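Local coordinates for protein mandelate racemase/muconate lactonizing enzyme (Polaromonas sp., PDB 2OG9) that belongs to the enolase superfamily and probably catalyses a mandelate-racemase-type isomerisation of a carboxylate substrate, at residues G294-P297 with F298-A302; L102-A105 with G106-A109; E349-G353 with R354-P358. All blocks are in the same frame, centred on the assembly; numbering follows the deposited sequence.

Contact 1: G294-P297 with F298-A302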
# COMPACT_ATOMS: atom_id res chain seq x y z
N GLY A 294 -22.97 24.63 -5.54
CA GLY A 294 -23.91 24.51 -6.65
C GLY A 294 -24.00 23.14 -7.29
O GLY A 294 -23.42 22.15 -6.81
N ILE A 295 -24.74 23.09 -8.39
CA ILE A 295 -24.95 21.86 -9.14
C ILE A 295 -23.68 21.35 -9.81
O ILE A 295 -23.43 20.14 -9.85
CB ILE A 295 -26.05 22.07 -10.21
CG1 ILE A 295 -27.40 22.31 -9.51
CG2 ILE A 295 -26.10 20.88 -11.16
CD1 ILE A 295 -28.51 22.82 -10.44
N THR A 296 -22.87 22.27 -10.33
CA THR A 296 -21.63 21.89 -11.01
C THR A 296 -20.72 21.05 -10.10
O THR A 296 -20.33 19.95 -10.48
CB THR A 296 -20.90 23.14 -11.56
OG1 THR A 296 -21.65 23.67 -12.67
CG2 THR A 296 -19.50 22.79 -12.03
N PRO A 297 -20.37 21.55 -8.90
CA PRO A 297 -19.51 20.70 -8.06
C PRO A 297 -20.25 19.47 -7.54
O PRO A 297 -19.64 18.41 -7.32
CB PRO A 297 -19.04 21.65 -6.94
CG PRO A 297 -20.08 22.75 -6.93
CD PRO A 297 -20.42 22.93 -8.39
N PHE A 298 -21.56 19.59 -7.35
CA PHE A 298 -22.37 18.47 -6.89
C PHE A 298 -22.29 17.31 -7.89
O PHE A 298 -22.19 16.15 -7.50
CB PHE A 298 -23.84 18.89 -6.72
CG PHE A 298 -24.73 17.80 -6.20
CD1 PHE A 298 -25.11 17.77 -4.86
CD2 PHE A 298 -25.19 16.79 -7.04
CE1 PHE A 298 -25.93 16.76 -4.36
CE2 PHE A 298 -26.01 15.77 -6.55
CZ PHE A 298 -26.37 15.75 -5.21
N LEU A 299 -22.33 17.62 -9.18
CA LEU A 299 -22.26 16.58 -10.20
C LEU A 299 -20.91 15.88 -10.17
O LEU A 299 -20.83 14.67 -10.41
CB LEU A 299 -22.51 17.17 -11.59
CG LEU A 299 -23.93 17.71 -11.81
CD1 LEU A 299 -24.04 18.28 -13.20
CD2 LEU A 299 -24.95 16.59 -11.60
N LYS A 300 -19.85 16.62 -9.88
CA LYS A 300 -18.52 16.01 -9.81
C LYS A 300 -18.49 15.04 -8.63
O LYS A 300 -17.93 13.95 -8.72
CB LYS A 300 -17.45 17.09 -9.65
CG LYS A 300 -17.35 18.01 -10.86
CD LYS A 300 -16.40 19.17 -10.63
CE LYS A 300 -16.34 20.07 -11.86
NZ LYS A 300 -15.53 21.30 -11.62
N ILE A 301 -19.11 15.45 -7.53
CA ILE A 301 -19.17 14.62 -6.33
C ILE A 301 -20.00 13.37 -6.62
O ILE A 301 -19.61 12.27 -6.23
CB ILE A 301 -19.79 15.41 -5.15
CG1 ILE A 301 -18.86 16.57 -4.77
CG2 ILE A 301 -20.01 14.49 -3.95
CD1 ILE A 301 -19.52 17.60 -3.89
N ALA A 302 -21.13 13.54 -7.30
CA ALA A 302 -22.00 12.41 -7.64
C ALA A 302 -21.28 11.40 -8.53
O ALA A 302 -21.48 10.19 -8.40
CB ALA A 302 -23.28 12.91 -8.33

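Contact 2: L102-A105 with G106-A109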
# COMPACT_ATOMS: atom_id res chain seq x y z
N LEU A 102 -15.56 32.78 -11.89
CA LEU A 102 -15.94 33.46 -10.65
C LEU A 102 -15.05 33.04 -9.49
O LEU A 102 -14.77 33.84 -8.59
CB LEU A 102 -17.41 33.17 -10.32
CG LEU A 102 -18.45 33.81 -11.25
CD1 LEU A 102 -19.84 33.56 -10.69
CD2 LEU A 102 -18.19 35.30 -11.39
N CYS A 103 -14.61 31.79 -9.51
CA CYS A 103 -13.73 31.29 -8.45
C CYS A 103 -12.38 32.00 -8.59
O CYS A 103 -11.79 32.43 -7.60
CB CYS A 103 -13.57 29.78 -8.58
SG CYS A 103 -12.78 28.98 -7.15
N TRP A 104 -11.90 32.13 -9.83
CA TRP A 104 -10.62 32.81 -10.04
C TRP A 104 -10.74 34.29 -9.66
O TRP A 104 -9.79 34.88 -9.16
CB TRP A 104 -10.17 32.68 -11.50
CG TRP A 104 -9.51 31.36 -11.81
CD1 TRP A 104 -10.02 30.34 -12.57
CD2 TRP A 104 -8.22 30.91 -11.37
NE1 TRP A 104 -9.13 29.29 -12.63
CE2 TRP A 104 -8.01 29.62 -11.90
CE3 TRP A 104 -7.21 31.49 -10.57
CZ2 TRP A 104 -6.84 28.89 -11.66
CZ3 TRP A 104 -6.05 30.76 -10.33
CH2 TRP A 104 -5.88 29.47 -10.88
N ALA A 105 -11.91 34.87 -9.90
CA ALA A 105 -12.13 36.27 -9.56
C ALA A 105 -11.94 36.51 -8.06
O ALA A 105 -11.74 37.64 -7.62
CB ALA A 105 -13.53 36.70 -9.99
N GLY A 106 -12.02 35.43 -7.28
CA GLY A 106 -11.83 35.53 -5.84
C GLY A 106 -10.92 34.41 -5.39
O GLY A 106 -11.16 33.77 -4.37
N ALA A 107 -9.86 34.18 -6.16
CA ALA A 107 -8.91 33.11 -5.89
C ALA A 107 -8.31 33.07 -4.49
O ALA A 107 -8.07 31.99 -3.95
CB ALA A 107 -7.79 33.13 -6.93
N SER A 108 -8.06 34.22 -3.88
CA SER A 108 -7.47 34.19 -2.55
C SER A 108 -8.48 33.69 -1.51
O SER A 108 -8.13 33.45 -0.36
CB SER A 108 -6.93 35.57 -2.14
OG SER A 108 -7.93 36.44 -1.68
N ALA A 109 -9.73 33.51 -1.94
CA ALA A 109 -10.79 33.02 -1.05
C ALA A 109 -10.90 31.50 -1.07
O ALA A 109 -11.63 30.92 -0.27
CB ALA A 109 -12.13 33.65 -1.44

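Contact 3: E349-G353 with R354-P358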
# COMPACT_ATOMS: atom_id res chain seq x y z
N GLU A 349 -44.83 17.24 -4.36
CA GLU A 349 -45.91 16.32 -4.06
C GLU A 349 -45.33 14.99 -3.61
O GLU A 349 -44.35 14.51 -4.17
CB GLU A 349 -46.78 16.11 -5.30
CG GLU A 349 -48.16 15.57 -4.99
CD GLU A 349 -49.05 15.53 -6.22
OE1 GLU A 349 -49.01 16.50 -7.01
OE2 GLU A 349 -49.79 14.54 -6.39
N ILE A 350 -45.94 14.39 -2.59
CA ILE A 350 -45.48 13.11 -2.10
C ILE A 350 -46.63 12.10 -2.10
O ILE A 350 -47.78 12.46 -1.85
CB ILE A 350 -44.92 13.19 -0.66
CG1 ILE A 350 -46.02 13.61 0.31
CG2 ILE A 350 -43.75 14.16 -0.61
CD1 ILE A 350 -45.63 13.50 1.78
N ARG A 351 -46.30 10.85 -2.40
CA ARG A 351 -47.30 9.81 -2.41
C ARG A 351 -46.66 8.44 -2.40
O ARG A 351 -45.62 8.21 -3.03
CB ARG A 351 -48.23 9.95 -3.62
CG ARG A 351 -47.57 9.78 -4.97
CD ARG A 351 -48.56 10.15 -6.08
NE ARG A 351 -48.03 9.88 -7.41
CZ ARG A 351 -48.55 10.37 -8.53
NH1 ARG A 351 -49.62 11.15 -8.47
NH2 ARG A 351 -48.01 10.08 -9.71
N ASP A 352 -47.28 7.53 -1.66
CA ASP A 352 -46.80 6.16 -1.55
C ASP A 352 -45.33 6.05 -1.16
O ASP A 352 -44.61 5.19 -1.69
CB ASP A 352 -47.07 5.42 -2.85
CG ASP A 352 -48.55 5.34 -3.18
OD1 ASP A 352 -49.33 5.03 -2.25
OD2 ASP A 352 -48.93 5.58 -4.34
N GLY A 353 -44.89 6.90 -0.25
CA GLY A 353 -43.51 6.87 0.23
C GLY A 353 -42.44 7.52 -0.64
O GLY A 353 -41.25 7.40 -0.35
N ARG A 354 -42.86 8.21 -1.69
CA ARG A 354 -41.90 8.86 -2.59
C ARG A 354 -42.34 10.28 -2.95
O ARG A 354 -43.53 10.58 -2.98
CB ARG A 354 -41.75 8.04 -3.88
CG ARG A 354 -41.48 6.55 -3.67
CD ARG A 354 -41.50 5.77 -4.99
NE ARG A 354 -40.32 6.01 -5.82
CZ ARG A 354 -39.16 5.37 -5.70
NH1 ARG A 354 -39.02 4.43 -4.77
NH2 ARG A 354 -38.14 5.64 -6.51
N MSE A 355 -41.38 11.16 -3.23
CA MSE A 355 -41.75 12.51 -3.63
C MSE A 355 -41.62 12.55 -5.15
O MSE A 355 -40.66 12.01 -5.71
CB MSE A 355 -40.86 13.58 -2.98
CG MSE A 355 -39.37 13.47 -3.23
SE MSE A 355 -38.46 15.10 -2.62
CE MSE A 355 -38.87 15.00 -0.71
N LEU A 356 -42.60 13.16 -5.81
CA LEU A 356 -42.60 13.23 -7.26
C LEU A 356 -41.60 14.26 -7.76
O LEU A 356 -41.46 15.34 -7.20
CB LEU A 356 -43.99 13.60 -7.78
CG LEU A 356 -45.18 12.71 -7.40
CD1 LEU A 356 -46.45 13.22 -8.08
CD2 LEU A 356 -44.90 11.27 -7.81
N VAL A 357 -40.89 13.90 -8.82
CA VAL A 357 -39.94 14.82 -9.41
C VAL A 357 -40.78 15.80 -10.22
O VAL A 357 -41.58 15.38 -11.05
CB VAL A 357 -38.97 14.08 -10.35
CG1 VAL A 357 -38.05 15.08 -11.04
CG2 VAL A 357 -38.15 13.07 -9.55
N PRO A 358 -40.63 17.11 -9.97
CA PRO A 358 -41.40 18.12 -10.71
C PRO A 358 -41.21 17.96 -12.21
O PRO A 358 -40.13 17.55 -12.66
CB PRO A 358 -40.83 19.43 -10.18
CG PRO A 358 -40.49 19.10 -8.78
CD PRO A 358 -39.84 17.74 -8.90
O HOH W 1 -43.37 17.10 -6.87

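Contact 1: G294-P297 with F298-A302
Pro297, in the first turn of a helix, gives its carbonyl to the turn that follows: its O accepts the N-H of Ile301 at 3.0 Å, while CG1 of Ile301 lies against the same oxygen at 3.2 Å. A proline has no N-H to offer, and here, three residues after the N-cap Gly294, none is needed. Gly294 O receives Phe298 N at 3.2 Å. The benzyl group of Phe298 swings out from the helix because CG stands opposite the backbone N (chi1 -178°), and only its CB stays near the Gly294 carbonyl. The next bond is tighter, from Leu299 N to Ile295 O at 2.8 Å. Beside this bond, Ile295 and Leu299 lie alongside each other and point the same way, CG2 of the isoleucine 3.9 Å from CD1 of the leucine. Were Leu299 cut back to an alanine, the Ile295 CG2 methyl would probably lose this neighbour and part of Trp127 its cover. The opening turn is wedged between elements of both domains: Phe298 and Ile295 reach Leu324 of helix 318-326, Pro297 rests on Trp99 of helix 95-104, and Thr296 OG1 is hydrogen-bonded to Asp123 and Trp127 of helix 114-133.

Contact 2: L102-A105 with G106-A109
Gly106 N donates to Cys103 O at 3.0 Å, and one residue on Ala107 N repeats the step to Trp104 O at 3.1 Å. Both bonds span three residues, and both are bent, with 145° at the hydrogen. Each N-H comes in above the plane of its carbonyl, 63° out of it at Cys103. Ala107 also brings its methyl to Trp104: CB sits 3.5 Å from Trp104 O and 4.0 Å from CE3 on the six-membered ring, which it meets obliquely. The indole is held over on this side by its first torsion, which sets CG opposite the carbonyl carbon (chi1 -80°). Gly106 is buried in the turn between the two bonded carbonyls. Leu102 packs on Ile119 and Phe122 of helix 114-133. A second subunit packs here as well: its Gln216 lies on Trp104, its Met266 on Ala107, and its Lys69 and Gln117 are hydrogen-bonded to Ser108. Successive bonds from residue i+3 back to residue i carry the chain from helix 95-104 into the 3-10 segment 107-109, in the loop before helix 114-133, and this part of the N-terminal domain serves as a subunit interface.

Contact 3: E349-G353 with R354-P358
Arg351 and Arg354 face each other as a hydrogen-bonded antiparallel pair. Arg351 N gives a nearly straight bond to Arg354 O at 2.8 Å, and Arg354 N returns one to Arg351 O at 3.1 Å. The second is less direct, its N-H arriving 57° out of the carbonyl plane where the chain turns. Further from the turn, Leu356 N reaches Glu349 O at 2.8 Å with 166° at the hydrogen, and a water beyond it accepts from Glu349 N and donates to Leu356 O, extending the ladder by one rung. Between these bonds Ile350 and Met355, a selenomethionine, form the non-hydrogen-bonded pair, touching through Ile350 CG2 and Met355 CB at 3.8 Å. On the other face Leu356 carries the packing. Its CD1 lies over the centre of the Arg351 guanidinium, 3.6 Å above the plane, and CD2 comes to 3.4 Å from Arg351 NE. Arg351 gets there by setting CG between its backbone N and carbonyl carbon (chi1 64°) and running extended to NE. Glu349 lies alongside the same leucine, its CD 3.9 Å from CD1, and only a long charge interaction relates its carboxylate to Arg351. Arg354 turns elsewhere, to Ser148 and a salt bridge with Glu331. Asp352 and Gly353, both at positive phi, make the corners of a type I' turn, and the whole is a beta hairpin with a two-residue type I' loop, whose strand 354-356 pairs with strand 148-152.

Overall arrangement
Along the chain contact 2 comes first, then contact 1, then contact 3, and none touches another. Contact 2, where helix 95-104 runs out, lies in the N-terminal domain; contacts 1 and 3 share the enolase C-terminal, TIM-barrel-type domain. Contacts 1 and 2 have centres 18 Å apart, yet helix 95-104 links them, since its earlier part packs on the start of helix 295-307 and its later part leads into contact 2. Helix 318-326 likewise lies against both contact 1 and contact 3, whose centres are 23 Å apart. Contacts 2 and 3 are 39 Å apart between centres, on opposite sides of the chain's centre. Contact 2 thus faces a second subunit, contact 1 the seam between the domains and contact 3 the protein surface.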